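Local coordinates for conserved exported protein (Bacteroides fragilis, PDB 3CLW) that is of unknown biological function but probably hydrolyses O-glycosidic bonds, as glycoside hydrolases do, at residues S182-P187 and Y208-E213; P230-M235 and D249-S254; L427-Y432 and I452-D457. All blocks are in the same frame, centred on the assembly; numbering follows the deposited sequence.

Contact 1: residues S182-P187 and Y208-E213; sequences SPNNEP and YRMVEE
M210 contributes the largest share of the buried surface, reaching from its helix to P183 and N184 with different parts of one side chain. Its terminal CE meets the ring at P183 CB, 4.2 Å away, an apolar touch at van der Waals range. Nearer the backbone, M210 CG comes to 3.8 Å from N184 OD1, with M210 CB almost as close, so the amide oxygen rests against methylene groups and the two side chains cross at a slant. Torsions of -43° at chi2 and -55° at chi3 bend the methionine chain twice, which is how its stem can face the amide while its methyl reaches the CB corner of the proline ring. The loop belongs to the TIM barrel of the glycoside hydrolase 30 family: 182-187 leaves barrel strand 178-182 with an Asn-Glu-Pro sequence, as in related clan GH-A enzymes, and helix 204-221 packs on its outer side. N184 OD1 is buried and has no polar partner in the model, so this contact covers it without satisfying it. L207 and L214 of the same helix also touch N184 and P183 respectively, whereas F157 and F160 of helix 157-173 pack against M210.

Contact 2: residues P230-M235 and D249-S254; sequences PEVGDM and DDIIHS
I251 fits against P230 and V232 with CG1, CG2 and CD1, and the contact is entirely apolar. The closest approach is I251 CG2 to P230 CG, at 3.5 Å, and the same methyl lies 4.0 Å from P230 CD, so it lies beside the CG-CD edge of the pyrrolidine ring. I251 CG1 is shared: it stands 3.9 Å from P230 CG and 4.1 Å from V232 CG1. The tip, I251 CD1, reaches P230 CB at 4.2 Å. Both strand side chains run alongside the isoleucine in the opposite sense, sliding past it. With CG2 opposite the backbone nitrogen (CG1 chi1 -64°), the isoleucine sends one branch to the proline and the other between proline and valine.

Further out, P230 follows a cis peptide bond and is also packed by L207 of helix 204-221 and V274 of strand 270-276, while V232 rests on A276. The start of the short helix is placed from outside: D249 OD1 accepts a bond from I241 N, and K204 NZ binds D249 O and packs its chain on I251. D250 occupies the N-cap position, although its side chain makes no capping bond. On the strand, E231 points away from this apolar patch and is held by R69, S182, S311 and H277, a polar cluster distinct from the contact.

Strand 226-232, helix 251-256 and strand 270-276 thus form a beta-alpha-beta unit in which a helix side chain seals the outer face of a parallel strand, the repeating arrangement of the TIM barrel.

Contact 3: residues L427-Y432 and I452-D457; sequences LMISSY and ISLNCD
I429 and I452 meet tip to tip, with I429 CD1 4.2 Å from I452 CD1, at the middle of a wholly aliphatic contact. I429 has both side-chain torsions extended (chi1 175°, chi2 166°), so its methyl reaches far enough across to touch L454 as well, with I429 CD1 4.3 Å from L454 CD1. Beside it, L427 CD2 lies 4.3 Å from I452 CG2. F8 of strand 6-25, I412 of strand 408-414, and L484 and L486 of strand 484-486 surround these side chains and extend the apolar layer.

A polar interaction within the first strand lies on its other face. There S430 OG and Y432 OH, two residues apart along it, share a hydrogen bond of 2.9 Å, and their side chains pack on T347 and L346 of helix 328-347.

Backbone bonding runs to other strands: 427-432 pairs with 408-414 and 438-444, and I452 with L484. The two strands lie 11.5 Å apart between their axes and cross at only 19° with the same N-to-C sense. Aliphatic side chains meeting at their ends across this spacing are consistent with the two facing layers of the beta-sandwich side domain that accompanies the barrel in glycoside hydrolase family 30.

How the contacts relate
Contacts 1 and 2 belong to one region of the barrel, where helix 204-221 leads into strand 226-232; their centres are 12 Å apart and they touch directly, 182-187 lying against P230 and E231. Both are fully buried, but contact 1 sets a proline and an amide against methionine, whereas contact 2 is purely aliphatic and tighter. Contact 3 lies about 40 Å from contact 1 between centres and 33 Å from contact 2, on the other side of the chain's centre from contact 1. It is only partly buried and joins strand to strand, whereas contact 1 sets a loop and contact 2 a strand against a helix.

Contact 1: residues S182-P187 and Y208-E213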
ATOM      1  N   SER A 182      11.124   6.225  -0.865  1.00 31.50           N
ATOM      2  CA  SER A 182      10.111   7.179  -0.460  1.00 33.33           C
ATOM      3  C   SER A 182      10.594   7.968   0.773  1.00 33.55           C
ATOM      4  O   SER A 182      10.541   7.479   1.896  1.00 33.16           O
ATOM      5  CB  SER A 182       8.796   6.440  -0.240  1.00 32.83           C
ATOM      6  OG  SER A 182       7.780   7.332   0.107  1.00 35.36           O
ATOM      7  N   PRO A 183      11.128   9.192   0.550  1.00 34.54           N
ATOM      8  CA  PRO A 183      11.831   9.905   1.635  1.00 34.41           C
ATOM      9  C   PRO A 183      10.907  10.530   2.687  1.00 34.52           C
ATOM     10  O   PRO A 183      11.327  10.738   3.839  1.00 35.26           O
ATOM     11  CB  PRO A 183      12.631  10.988   0.880  1.00 34.21           C
ATOM     12  CG  PRO A 183      11.749  11.316  -0.311  1.00 34.01           C
ATOM     13  CD  PRO A 183      11.123   9.973  -0.709  1.00 34.41           C
ATOM     14  N   ASN A 184       9.659  10.785   2.328  1.00 34.52           N
ATOM     15  CA  ASN A 184       8.770  11.520   3.243  1.00 35.29           C
ATOM     16  C   ASN A 184       7.404  10.874   3.358  1.00 34.92           C
ATOM     17  O   ASN A 184       6.817  10.461   2.340  1.00 35.58           O
ATOM     18  CB  ASN A 184       8.589  12.965   2.763  1.00 35.39           C
ATOM     19  CG  ASN A 184       9.900  13.754   2.751  1.00 37.47           C
ATOM     20  OD1 ASN A 184      10.742  13.590   1.847  1.00 34.47           O
ATOM     21  ND2 ASN A 184      10.077  14.629   3.763  1.00 37.76           N
ATOM     22  N   ASN A 185       6.912  10.777   4.592  1.00 33.90           N
ATOM     23  CA  ASN A 185       5.604  10.213   4.858  1.00 34.00           C
ATOM     24  C   ASN A 185       4.636  11.245   5.396  1.00 34.02           C
ATOM     25  O   ASN A 185       4.968  12.013   6.307  1.00 34.31           O
ATOM     26  CB  ASN A 185       5.699   9.107   5.898  1.00 34.61           C
ATOM     27  CG  ASN A 185       4.347   8.467   6.190  1.00 34.88           C
ATOM     28  OD1 ASN A 185       3.700   7.966   5.273  1.00 37.64           O
ATOM     29  ND2 ASN A 185       3.935   8.450   7.472  1.00 31.33           N
ATOM     30  N   GLU A 186       3.431  11.238   4.857  1.00 34.01           N
ATOM     31  CA  GLU A 186       2.384  12.158   5.300  1.00 34.89           C
ATOM     32  C   GLU A 186       2.956  13.543   5.721  1.00 34.76           C
ATOM     33  O   GLU A 186       2.815  13.961   6.860  1.00 33.38           O
ATOM     34  CB  GLU A 186       1.536  11.485   6.384  1.00 33.55           C
ATOM     35  CG  GLU A 186       0.921  10.175   5.884  1.00 35.13           C
ATOM     36  CD  GLU A 186      -0.098   9.539   6.827  1.00 36.48           C
ATOM     37  OE1 GLU A 186      -0.208   9.963   7.982  1.00 38.24           O
ATOM     38  OE2 GLU A 186      -0.816   8.613   6.402  1.00 38.19           O
ATOM     39  N   PRO A 187       3.619  14.244   4.778  1.00 35.35           N
ATOM     40  CA  PRO A 187       4.247  15.529   5.122  1.00 36.60           C
ATOM     41  C   PRO A 187       3.242  16.654   5.462  1.00 37.37           C
ATOM     42  O   PRO A 187       3.622  17.653   6.063  1.00 38.55           O
ATOM     43  CB  PRO A 187       5.087  15.859   3.878  1.00 35.78           C
ATOM     44  CG  PRO A 187       4.389  15.213   2.775  1.00 36.22           C
ATOM     45  CD  PRO A 187       3.820  13.915   3.353  1.00 35.46           C
ATOM     46  N   TYR A 208      10.615  19.097  -2.718  1.00 36.23           N
ATOM     47  CA  TYR A 208      11.342  19.371  -3.947  1.00 35.62           C
ATOM     48  C   TYR A 208      12.843  19.184  -3.739  1.00 34.80           C
ATOM     49  O   TYR A 208      13.520  18.577  -4.575  1.00 34.58           O
ATOM     50  CB  TYR A 208      10.985  20.782  -4.498  1.00 36.87           C
ATOM     51  CG  TYR A 208      11.781  21.182  -5.719  1.00 36.92           C
ATOM     52  CD1 TYR A 208      11.244  21.081  -6.986  1.00 36.88           C
ATOM     53  CD2 TYR A 208      13.100  21.643  -5.591  1.00 40.40           C
ATOM     54  CE1 TYR A 208      11.994  21.450  -8.115  1.00 39.67           C
ATOM     55  CE2 TYR A 208      13.867  22.008  -6.704  1.00 38.57           C
ATOM     56  CZ  TYR A 208      13.311  21.912  -7.954  1.00 39.55           C
ATOM     57  OH  TYR A 208      14.072  22.284  -9.049  1.00 39.87           O
ATOM     58  N   ARG A 209      13.357  19.678  -2.625  1.00 34.93           N
ATOM     59  CA  ARG A 209      14.773  19.520  -2.322  1.00 37.22           C
ATOM     60  C   ARG A 209      15.157  18.066  -2.136  1.00 36.54           C
ATOM     61  O   ARG A 209      16.195  17.652  -2.628  1.00 37.70           O
ATOM     62  CB  ARG A 209      15.214  20.320  -1.083  1.00 37.12           C
ATOM     63  CG  ARG A 209      15.420  21.791  -1.314  1.00 40.27           C
ATOM     64  CD  ARG A 209      16.195  22.444  -0.159  1.00 40.34           C
ATOM     65  NE  ARG A 209      17.649  22.187  -0.192  1.00 43.47           N
ATOM     66  CZ  ARG A 209      18.481  22.473   0.816  1.00 43.75           C
ATOM     67  NH1 ARG A 209      18.031  23.003   1.954  1.00 42.47           N
ATOM     68  NH2 ARG A 209      19.770  22.233   0.691  1.00 44.51           N
ATOM     69  N   MET A 210      14.326  17.295  -1.420  1.00 36.13           N
ATOM     70  CA  MET A 210      14.600  15.896  -1.221  1.00 34.64           C
ATOM     71  C   MET A 210      14.637  15.194  -2.576  1.00 34.78           C
ATOM     72  O   MET A 210      15.546  14.422  -2.856  1.00 34.42           O
ATOM     73  CB  MET A 210      13.606  15.263  -0.236  1.00 34.99           C
ATOM     74  CG  MET A 210      13.999  15.433   1.291  1.00 34.42           C
ATOM     75  SD  MET A 210      15.765  15.164   1.683  1.00 30.30           S
ATOM     76  CE  MET A 210      15.950  13.507   0.966  1.00 31.60           C
ATOM     77  N   VAL A 211      13.688  15.505  -3.450  1.00 35.21           N
ATOM     78  CA  VAL A 211      13.720  14.921  -4.791  1.00 35.46           C
ATOM     79  C   VAL A 211      15.013  15.298  -5.530  1.00 35.35           C
ATOM     80  O   VAL A 211      15.692  14.449  -6.080  1.00 35.03           O
ATOM     81  CB  VAL A 211      12.472  15.279  -5.618  1.00 35.39           C
ATOM     82  CG1 VAL A 211      12.614  14.757  -7.043  1.00 35.22           C
ATOM     83  CG2 VAL A 211      11.238  14.685  -4.970  1.00 36.46           C
ATOM     84  N   GLU A 212      15.362  16.574  -5.482  1.00 36.13           N
ATOM     85  CA  GLU A 212      16.530  17.081  -6.154  1.00 36.82           C
ATOM     86  C   GLU A 212      17.787  16.377  -5.644  1.00 36.04           C
ATOM     87  O   GLU A 212      18.598  15.887  -6.442  1.00 36.26           O
ATOM     88  CB  GLU A 212      16.600  18.600  -5.942  1.00 36.30           C
ATOM     89  CG  GLU A 212      17.845  19.301  -6.442  1.00 37.99           C
ATOM     90  CD  GLU A 212      17.692  20.847  -6.324  1.00 40.65           C
ATOM     91  OE1 GLU A 212      17.405  21.380  -5.204  1.00 41.98           O
ATOM     92  OE2 GLU A 212      17.813  21.513  -7.376  1.00 45.67           O
ATOM     93  N   GLU A 213      17.943  16.305  -4.323  1.00 35.56           N
ATOM     94  CA  GLU A 213      19.129  15.665  -3.752  1.00 35.41           C
ATOM     95  C   GLU A 213      19.181  14.138  -3.984  1.00 35.20           C
ATOM     96  O   GLU A 213      20.258  13.569  -4.276  1.00 34.90           O
ATOM     97  CB  GLU A 213      19.263  16.009  -2.264  1.00 35.66           C
ATOM     98  CG  GLU A 213      19.464  17.494  -1.978  1.00 37.85           C
ATOM     99  CD  GLU A 213      20.689  18.113  -2.669  1.00 40.59           C
ATOM    100  OE1 GLU A 213      21.711  17.434  -2.906  1.00 42.56           O
ATOM    101  OE2 GLU A 213      20.634  19.324  -2.965  1.00 46.32           O
TER

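Contact 2: residues P230-M235 and D249-S254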
ATOM      1  N   PRO A 230       4.223  12.052  -2.938  1.00 34.43           N
ATOM      2  CA  PRO A 230       4.511  12.642  -1.622  1.00 35.00           C
ATOM      3  C   PRO A 230       4.016  11.876  -0.406  1.00 35.63           C
ATOM      4  O   PRO A 230       4.299  12.296   0.721  1.00 36.56           O
ATOM      5  CB  PRO A 230       3.798  13.988  -1.705  1.00 34.29           C
ATOM      6  CG  PRO A 230       2.582  13.674  -2.558  1.00 33.95           C
ATOM      7  CD  PRO A 230       2.943  12.548  -3.490  1.00 33.37           C
ATOM      8  N   GLU A 231       3.265  10.790  -0.604  1.00 36.31           N
ATOM      9  CA  GLU A 231       2.739  10.005   0.539  1.00 36.71           C
ATOM     10  C   GLU A 231       1.880  10.861   1.471  1.00 36.76           C
ATOM     11  O   GLU A 231       1.931  10.709   2.717  1.00 36.10           O
ATOM     12  CB  GLU A 231       3.867   9.345   1.355  1.00 36.26           C
ATOM     13  CG  GLU A 231       4.852   8.542   0.535  1.00 37.44           C
ATOM     14  CD  GLU A 231       4.480   7.062   0.408  1.00 38.76           C
ATOM     15  OE1 GLU A 231       5.375   6.274   0.004  1.00 39.47           O
ATOM     16  OE2 GLU A 231       3.314   6.684   0.711  1.00 37.63           O
ATOM     17  N   VAL A 232       1.091  11.757   0.880  1.00 36.52           N
ATOM     18  CA  VAL A 232       0.153  12.561   1.687  1.00 36.37           C
ATOM     19  C   VAL A 232      -0.893  11.697   2.434  1.00 36.68           C
ATOM     20  O   VAL A 232      -1.430  10.733   1.884  1.00 35.69           O
ATOM     21  CB  VAL A 232      -0.536  13.736   0.876  1.00 36.65           C
ATOM     22  CG1 VAL A 232       0.465  14.935   0.669  1.00 36.50           C
ATOM     23  CG2 VAL A 232      -1.134  13.272  -0.427  1.00 32.51           C
ATOM     24  N   GLY A 233      -1.174  12.062   3.677  1.00 36.65           N
ATOM     25  CA  GLY A 233      -2.077  11.266   4.507  1.00 38.15           C
ATOM     26  C   GLY A 233      -3.523  11.211   4.063  1.00 38.68           C
ATOM     27  O   GLY A 233      -4.262  10.298   4.428  1.00 39.29           O
ATOM     28  N   ASP A 234      -3.922  12.195   3.267  1.00 38.76           N
ATOM     29  CA  ASP A 234      -5.303  12.357   2.815  1.00 38.46           C
ATOM     30  C   ASP A 234      -5.215  12.804   1.358  1.00 38.30           C
ATOM     31  O   ASP A 234      -4.423  13.711   1.026  1.00 39.00           O
ATOM     32  CB  ASP A 234      -6.026  13.401   3.699  1.00 38.95           C
ATOM     33  CG  ASP A 234      -7.551  13.448   3.467  1.00 39.16           C
ATOM     34  OD1 ASP A 234      -8.001  13.365   2.304  1.00 40.10           O
ATOM     35  OD2 ASP A 234      -8.303  13.602   4.454  1.00 38.69           O
ATOM     36  N   MET A 235      -6.009  12.174   0.484  1.00 37.50           N
ATOM     37  CA  MET A 235      -5.960  12.487  -0.950  1.00 36.51           C
ATOM     38  C   MET A 235      -6.349  13.973  -1.226  1.00 37.64           C
ATOM     39  O   MET A 235      -6.135  14.475  -2.312  1.00 37.60           O
ATOM     40  CB  MET A 235      -6.853  11.525  -1.754  1.00 36.83           C
ATOM     41  CG  MET A 235      -6.308  10.098  -1.970  1.00 36.97           C
ATOM     42  SD  MET A 235      -7.626   8.867  -2.277  1.00 30.34           S
ATOM     43  CE  MET A 235      -6.671   7.656  -3.174  1.00 37.60           C
ATOM     44  N   ASP A 249      -0.209  21.030   0.169  1.00 39.97           N
ATOM     45  CA  ASP A 249      -1.364  20.700  -0.644  1.00 39.70           C
ATOM     46  C   ASP A 249      -1.034  21.017  -2.093  1.00 39.47           C
ATOM     47  O   ASP A 249       0.133  21.295  -2.435  1.00 38.85           O
ATOM     48  CB  ASP A 249      -2.625  21.445  -0.173  1.00 40.01           C
ATOM     49  CG  ASP A 249      -2.548  22.963  -0.408  1.00 41.78           C
ATOM     50  OD1 ASP A 249      -3.592  23.631  -0.223  1.00 42.91           O
ATOM     51  OD2 ASP A 249      -1.454  23.482  -0.760  1.00 40.93           O
ATOM     52  N   ASP A 250      -2.049  20.944  -2.943  1.00 39.27           N
ATOM     53  CA  ASP A 250      -1.904  21.247  -4.368  1.00 40.72           C
ATOM     54  C   ASP A 250      -0.797  20.446  -5.051  1.00 40.34           C
ATOM     55  O   ASP A 250      -0.151  20.931  -6.002  1.00 40.40           O
ATOM     56  CB  ASP A 250      -1.693  22.764  -4.573  1.00 40.89           C
ATOM     57  CG  ASP A 250      -1.888  23.185  -6.010  1.00 43.81           C
ATOM     58  OD1 ASP A 250      -2.834  22.672  -6.636  1.00 43.82           O
ATOM     59  OD2 ASP A 250      -1.071  24.012  -6.520  1.00 48.78           O
ATOM     60  N   ILE A 251      -0.577  19.217  -4.562  1.00 39.85           N
ATOM     61  CA  ILE A 251       0.508  18.353  -5.040  1.00 38.78           C
ATOM     62  C   ILE A 251       0.469  18.128  -6.557  1.00 39.20           C
ATOM     63  O   ILE A 251       1.482  18.287  -7.236  1.00 39.28           O
ATOM     64  CB  ILE A 251       0.552  16.971  -4.286  1.00 38.58           C
ATOM     65  CG1 ILE A 251       0.874  17.164  -2.789  1.00 38.88           C
ATOM     66  CG2 ILE A 251       1.506  15.989  -4.978  1.00 36.34           C
ATOM     67  CD1 ILE A 251       2.255  17.782  -2.452  1.00 35.74           C
ATOM     68  N   ILE A 252      -0.683  17.758  -7.095  1.00 39.61           N
ATOM     69  CA  ILE A 252      -0.725  17.454  -8.513  1.00 40.61           C
ATOM     70  C   ILE A 252      -0.238  18.628  -9.388  1.00 41.65           C
ATOM     71  O   ILE A 252       0.673  18.456 -10.190  1.00 41.91           O
ATOM     72  CB  ILE A 252      -2.109  16.914  -8.964  1.00 41.08           C
ATOM     73  CG1 ILE A 252      -2.394  15.556  -8.261  1.00 41.78           C
ATOM     74  CG2 ILE A 252      -2.143  16.783 -10.481  1.00 39.58           C
ATOM     75  CD1 ILE A 252      -3.846  15.020  -8.386  1.00 40.78           C
ATOM     76  N   HIS A 253      -0.822  19.817  -9.215  1.00 42.06           N
ATOM     77  CA  HIS A 253      -0.530  20.930 -10.124  1.00 43.05           C
ATOM     78  C   HIS A 253       0.816  21.571  -9.844  1.00 42.50           C
ATOM     79  O   HIS A 253       1.541  21.946 -10.779  1.00 42.63           O
ATOM     80  CB  HIS A 253      -1.654  21.981 -10.141  1.00 43.01           C
ATOM     81  CG  HIS A 253      -2.836  21.571 -10.961  1.00 44.86           C
ATOM     82  ND1 HIS A 253      -2.919  21.800 -12.317  1.00 47.87           N
ATOM     83  CD2 HIS A 253      -3.974  20.917 -10.625  1.00 47.46           C
ATOM     84  CE1 HIS A 253      -4.067  21.341 -12.776  1.00 46.86           C
ATOM     85  NE2 HIS A 253      -4.725  20.797 -11.768  1.00 48.39           N
ATOM     86  N   SER A 254       1.154  21.661  -8.567  1.00 41.21           N
ATOM     87  CA  SER A 254       2.368  22.334  -8.160  1.00 40.65           C
ATOM     88  C   SER A 254       3.623  21.496  -8.405  1.00 39.34           C
ATOM     89  O   SER A 254       4.682  22.047  -8.689  1.00 39.05           O
ATOM     90  CB  SER A 254       2.266  22.715  -6.698  1.00 41.14           C
ATOM     91  OG  SER A 254       3.476  23.280  -6.268  1.00 45.27           O
TER

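Contact 3: residues L427-Y432 and I452-D457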
ATOM      1  N   LEU A 427     -22.849  -3.393  -6.997  1.00 46.77           N
ATOM      2  CA  LEU A 427     -21.980  -4.335  -7.679  1.00 45.94           C
ATOM      3  C   LEU A 427     -20.820  -3.648  -8.430  1.00 45.09           C
ATOM      4  O   LEU A 427     -21.047  -2.818  -9.336  1.00 44.94           O
ATOM      5  CB  LEU A 427     -22.802  -5.202  -8.622  1.00 46.27           C
ATOM      6  CG  LEU A 427     -22.038  -6.255  -9.421  1.00 48.25           C
ATOM      7  CD1 LEU A 427     -21.735  -7.502  -8.576  1.00 50.28           C
ATOM      8  CD2 LEU A 427     -22.798  -6.639 -10.670  1.00 51.07           C
ATOM      9  N   MET A 428     -19.590  -4.006  -8.043  1.00 43.36           N
ATOM     10  CA  MET A 428     -18.361  -3.422  -8.597  1.00 40.61           C
ATOM     11  C   MET A 428     -17.574  -4.519  -9.288  1.00 41.87           C
ATOM     12  O   MET A 428     -17.393  -5.609  -8.746  1.00 42.20           O
ATOM     13  CB  MET A 428     -17.514  -2.768  -7.495  1.00 40.77           C
ATOM     14  CG  MET A 428     -18.083  -1.463  -6.903  1.00 39.08           C
ATOM     15  SD  MET A 428     -17.283  -0.964  -5.361  1.00 32.85           S
ATOM     16  CE  MET A 428     -18.308  -1.859  -4.224  1.00 37.60           C
ATOM     17  N   ILE A 429     -17.111  -4.246 -10.499  1.00 41.62           N
ATOM     18  CA  ILE A 429     -16.426  -5.248 -11.254  1.00 42.01           C
ATOM     19  C   ILE A 429     -15.452  -4.587 -12.214  1.00 41.20           C
ATOM     20  O   ILE A 429     -15.739  -3.528 -12.767  1.00 40.72           O
ATOM     21  CB  ILE A 429     -17.442  -6.225 -11.914  1.00 42.39           C
ATOM     22  CG1 ILE A 429     -16.750  -7.229 -12.836  1.00 42.78           C
ATOM     23  CG2 ILE A 429     -18.460  -5.460 -12.664  1.00 44.68           C
ATOM     24  CD1 ILE A 429     -17.641  -8.391 -13.221  1.00 42.79           C
ATOM     25  N   SER A 430     -14.281  -5.220 -12.361  1.00 40.34           N
ATOM     26  CA  SER A 430     -13.155  -4.689 -13.142  1.00 39.27           C
ATOM     27  C   SER A 430     -12.404  -5.870 -13.721  1.00 38.40           C
ATOM     28  O   SER A 430     -12.505  -6.972 -13.194  1.00 37.83           O
ATOM     29  CB  SER A 430     -12.218  -3.833 -12.252  1.00 39.29           C
ATOM     30  OG  SER A 430     -11.741  -4.563 -11.111  1.00 40.60           O
ATOM     31  N   SER A 431     -11.668  -5.646 -14.810  1.00 37.95           N
ATOM     32  CA  SER A 431     -10.914  -6.712 -15.471  1.00 38.22           C
ATOM     33  C   SER A 431      -9.496  -6.309 -15.831  1.00 38.08           C
ATOM     34  O   SER A 431      -9.210  -5.123 -15.967  1.00 39.39           O
ATOM     35  CB  SER A 431     -11.656  -7.213 -16.717  1.00 37.71           C
ATOM     36  OG  SER A 431     -12.941  -7.687 -16.377  1.00 37.22           O
ATOM     37  N   TYR A 432      -8.615  -7.295 -15.989  1.00 37.39           N
ATOM     38  CA  TYR A 432      -7.171  -7.050 -16.145  1.00 37.75           C
ATOM     39  C   TYR A 432      -6.680  -8.172 -16.972  1.00 37.54           C
ATOM     40  O   TYR A 432      -7.240  -9.237 -16.894  1.00 37.81           O
ATOM     41  CB  TYR A 432      -6.419  -7.060 -14.777  1.00 37.09           C
ATOM     42  CG  TYR A 432      -7.079  -6.154 -13.795  1.00 36.08           C
ATOM     43  CD1 TYR A 432      -6.609  -4.868 -13.591  1.00 35.46           C
ATOM     44  CD2 TYR A 432      -8.213  -6.559 -13.111  1.00 35.19           C
ATOM     45  CE1 TYR A 432      -7.257  -4.015 -12.755  1.00 35.55           C
ATOM     46  CE2 TYR A 432      -8.868  -5.714 -12.246  1.00 36.73           C
ATOM     47  CZ  TYR A 432      -8.387  -4.440 -12.081  1.00 37.09           C
ATOM     48  OH  TYR A 432      -9.017  -3.591 -11.221  1.00 38.17           O
ATOM     49  N   ILE A 452     -24.764 -13.054 -13.048  1.00 56.29           N
ATOM     50  CA  ILE A 452     -24.212 -12.255 -14.138  1.00 56.15           C
ATOM     51  C   ILE A 452     -23.809 -13.107 -15.331  1.00 55.95           C
ATOM     52  O   ILE A 452     -23.609 -14.310 -15.202  1.00 55.96           O
ATOM     53  CB  ILE A 452     -23.009 -11.360 -13.680  1.00 56.52           C
ATOM     54  CG1 ILE A 452     -21.782 -12.206 -13.316  1.00 56.83           C
ATOM     55  CG2 ILE A 452     -23.402 -10.433 -12.514  1.00 55.82           C
ATOM     56  CD1 ILE A 452     -20.470 -11.436 -13.414  1.00 57.46           C
ATOM     57  N   SER A 453     -23.723 -12.477 -16.495  1.00 55.90           N
ATOM     58  CA  SER A 453     -23.147 -13.100 -17.674  1.00 56.54           C
ATOM     59  C   SER A 453     -21.863 -12.378 -18.036  1.00 56.71           C
ATOM     60  O   SER A 453     -21.827 -11.152 -18.150  1.00 57.51           O
ATOM     61  CB  SER A 453     -24.124 -13.092 -18.862  1.00 55.99           C
ATOM     62  N   LEU A 454     -20.806 -13.143 -18.231  1.00 56.97           N
ATOM     63  CA  LEU A 454     -19.525 -12.566 -18.544  1.00 57.16           C
ATOM     64  C   LEU A 454     -19.185 -12.885 -19.986  1.00 57.66           C
ATOM     65  O   LEU A 454     -19.012 -14.045 -20.355  1.00 57.86           O
ATOM     66  CB  LEU A 454     -18.470 -13.096 -17.569  1.00 56.73           C
ATOM     67  CG  LEU A 454     -17.221 -12.274 -17.313  1.00 57.32           C
ATOM     68  CD1 LEU A 454     -17.580 -10.874 -16.772  1.00 58.58           C
ATOM     69  CD2 LEU A 454     -16.276 -13.007 -16.353  1.00 56.93           C
ATOM     70  N   ASN A 455     -19.112 -11.843 -20.804  1.00 58.46           N
ATOM     71  CA  ASN A 455     -18.867 -11.980 -22.231  1.00 59.19           C
ATOM     72  C   ASN A 455     -17.434 -11.584 -22.532  1.00 59.07           C
ATOM     73  O   ASN A 455     -17.082 -10.398 -22.470  1.00 59.21           O
ATOM     74  CB  ASN A 455     -19.827 -11.062 -22.984  1.00 59.84           C
ATOM     75  CG  ASN A 455     -19.872 -11.332 -24.468  1.00 61.56           C
ATOM     76  OD1 ASN A 455     -20.960 -11.444 -25.030  1.00 65.28           O
ATOM     77  ND2 ASN A 455     -18.704 -11.416 -25.123  1.00 61.78           N
ATOM     78  N   CYS A 456     -16.619 -12.576 -22.866  1.00 59.03           N
ATOM     79  CA  CYS A 456     -15.178 -12.393 -22.931  1.00 59.55           C
ATOM     80  C   CYS A 456     -14.608 -13.103 -24.151  1.00 60.26           C
ATOM     81  O   CYS A 456     -14.200 -14.264 -24.061  1.00 59.36           O
ATOM     82  CB  CYS A 456     -14.534 -12.914 -21.637  1.00 59.53           C
ATOM     83  SG  CYS A 456     -12.738 -12.739 -21.587  1.00 59.29           S
ATOM     84  N   ASP A 457     -14.582 -12.385 -25.285  1.00 61.70           N
ATOM     85  CA  ASP A 457     -14.300 -12.971 -26.616  1.00 63.22           C
ATOM     86  C   ASP A 457     -15.220 -14.167 -26.887  1.00 63.65           C
ATOM     87  O   ASP A 457     -16.448 -14.015 -26.952  1.00 64.25           O
ATOM     88  CB  ASP A 457     -12.820 -13.362 -26.789  1.00 63.50           C
ATOM     89  CG  ASP A 457     -11.976 -12.256 -27.442  1.00 66.45           C
ATOM     90  OD1 ASP A 457     -12.420 -11.078 -27.486  1.00 69.12           O
ATOM     91  OD2 ASP A 457     -10.851 -12.567 -27.912  1.00 67.49           O
TER